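Local coordinates for protein transcriptional regulator, TetR family (Thermus thermophilus, PDB 3VPR) that represses transcription, probably by binding promoter DNA through an N-terminal helix-turn-helix domain, at residues R88-E91 / F96-T99. Sequence-based numbering, arbitrary orientation.
Sequences RYFE and FFVT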
loop_
_atom_site.group_PDB
_atom_site.type_symbol
_atom_site.label_atom_id
_atom_site.label_comp_id
_atom_site.label_asym_id
_atom_site.label_seq_id
_atom_site.Cartn_x
_atom_site.Cartn_y
_atom_site.Cartn_z
ATOM N N ARG A 88 -7.355 -13.709 5.211
ATOM C CA ARG A 88 -8.611 -14.389 4.931
ATOM C C ARG A 88 -9.765 -13.404 5.072
ATOM O O ARG A 88 -10.630 -13.319 4.204
ATOM C CB ARG A 88 -8.824 -15.572 5.876
ATOM C CG ARG A 88 -10.242 -16.116 5.816
ATOM C CD ARG A 88 -10.410 -17.414 6.577
ATOM N NE ARG A 88 -10.041 -18.566 5.765
ATOM C CZ ARG A 88 -10.291 -19.830 6.090
ATOM N NH1 ARG A 88 -10.919 -20.126 7.222
ATOM N NH2 ARG A 88 -9.909 -20.802 5.276
ATOM N N TYR A 89 -9.774 -12.652 6.167
ATOM C CA TYR A 89 -10.831 -11.678 6.384
ATOM C C TYR A 89 -10.833 -10.665 5.241
ATOM O O TYR A 89 -11.880 -10.308 4.714
ATOM C CB TYR A 89 -10.622 -10.944 7.703
ATOM C CG TYR A 89 -11.788 -10.067 8.062
ATOM C CD1 TYR A 89 -12.925 -10.605 8.653
ATOM C CD2 TYR A 89 -11.770 -8.704 7.784
ATOM C CE1 TYR A 89 -14.021 -9.816 8.960
ATOM C CE2 TYR A 89 -12.863 -7.897 8.091
ATOM C CZ TYR A 89 -13.987 -8.462 8.677
ATOM O OH TYR A 89 -15.083 -7.680 8.978
ATOM N N PHE A 90 -9.651 -10.192 4.866
ATOM C CA PHE A 90 -9.536 -9.222 3.785
ATOM C C PHE A 90 -10.216 -9.731 2.512
ATOM O O PHE A 90 -11.003 -9.019 1.891
ATOM C CB PHE A 90 -8.060 -8.929 3.503
ATOM C CG PHE A 90 -7.784 -8.519 2.084
ATOM C CD1 PHE A 90 -8.207 -7.279 1.612
ATOM C CD2 PHE A 90 -7.108 -9.383 1.210
ATOM C CE1 PHE A 90 -7.960 -6.891 0.280
ATOM C CE2 PHE A 90 -6.856 -9.008 -0.124
ATOM C CZ PHE A 90 -7.283 -7.761 -0.589
ATOM N N GLU A 91 -9.920 -10.973 2.143
ATOM C CA GLU A 91 -10.483 -11.565 0.940
ATOM C C GLU A 91 -11.988 -11.831 0.977
ATOM O O GLU A 91 -12.655 -11.720 -0.047
ATOM C CB GLU A 91 -9.751 -12.870 0.606
ATOM C CG GLU A 91 -10.435 -13.690 -0.489
ATOM C CD GLU A 91 -9.536 -14.765 -1.070
ATOM O OE1 GLU A 91 -8.907 -15.512 -0.284
ATOM O OE2 GLU A 91 -9.466 -14.867 -2.315
ATOM N N PHE A 96 -15.395 -4.135 1.153
ATOM C CA PHE A 96 -15.356 -3.236 2.304
ATOM C C PHE A 96 -13.973 -2.609 2.465
ATOM O O PHE A 96 -13.845 -1.458 2.884
ATOM C CB PHE A 96 -15.702 -3.980 3.593
ATOM C CG PHE A 96 -17.145 -4.354 3.710
ATOM C CD1 PHE A 96 -17.631 -5.502 3.097
ATOM C CD2 PHE A 96 -18.024 -3.554 4.435
ATOM C CE1 PHE A 96 -18.979 -5.849 3.203
ATOM C CE2 PHE A 96 -19.378 -3.891 4.549
ATOM C CZ PHE A 96 -19.857 -5.039 3.932
ATOM N N PHE A 97 -12.939 -3.379 2.144
ATOM C CA PHE A 97 -11.566 -2.901 2.254
ATOM C C PHE A 97 -11.235 -1.905 1.161
ATOM O O PHE A 97 -10.565 -0.904 1.416
ATOM C CB PHE A 97 -10.605 -4.083 2.230
ATOM C CG PHE A 97 -10.493 -4.774 3.552
ATOM C CD1 PHE A 97 -9.550 -4.361 4.490
ATOM C CD2 PHE A 97 -11.380 -5.781 3.898
ATOM C CE1 PHE A 97 -9.499 -4.941 5.755
ATOM C CE2 PHE A 97 -11.335 -6.364 5.161
ATOM C CZ PHE A 97 -10.395 -5.944 6.089
ATOM N N VAL A 98 -11.706 -2.170 -0.051
ATOM C CA VAL A 98 -11.464 -1.256 -1.153
ATOM C C VAL A 98 -12.155 0.068 -0.830
ATOM O O VAL A 98 -11.646 1.144 -1.140
ATOM C CB VAL A 98 -12.009 -1.822 -2.482
ATOM C CG1 VAL A 98 -11.891 -0.769 -3.592
ATOM C CG2 VAL A 98 -11.232 -3.081 -2.858
ATOM N N THR A 99 -13.307 -0.011 -0.176
ATOM C CA THR A 99 -14.046 1.196 0.173
ATOM C C THR A 99 -13.320 1.989 1.258
ATOM O O THR A 99 -13.106 3.195 1.123
ATOM C CB THR A 99 -15.472 0.861 0.678
ATOM O OG1 THR A 99 -16.227 0.250 -0.377
ATOM C CG2 THR A 99 -16.187 2.128 1.139
#
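Phe97 reaches across to helix 75-92 and sets one face of its ring over a backbone carbon, Phe90 CA, which lies 4.1 Å from the ring centroid and 29° off the normal, a CH-pi contact. The two segments flank the turn between two consecutive helices of the all-helical TetR C-terminal domain, where helix 75-92 ends and helix 94-103 begins. Tyr89, Phe90 and Phe97 form an aromatic cluster. With chi1 at -80°, Phe97 CG stands anti to its own carbonyl carbon, which sends the ring toward residues 89 and 90. Phe90 turns an edge to the face of Phe97 in a T-shaped pair, the planes at 79° and the centroids 5.7 Å apart; CD1 leads, 3.9 Å from Phe97 CG. Tyr89 meets the far rim of the same ring, rim to rim, with the two planes nearly perpendicular and neither ring lying over the other. The phenol is tied down from outside by a hydrogen bond between Tyr89 OH and Leu57 O, which joins this corner to helix 47-70, the helix that Phe96 and Thr99 also pack on. Phe90 packs on Met158 and Ile159 of helix 144-161, and the contact, aromatic between its side chains, is buried near the centre of the chain. At the Tyr89 rim, CD2 comes within 3.5 Å of Phe97 CZ, while neighbouring CE2 lies 3.6 Å from Phe97 CE2.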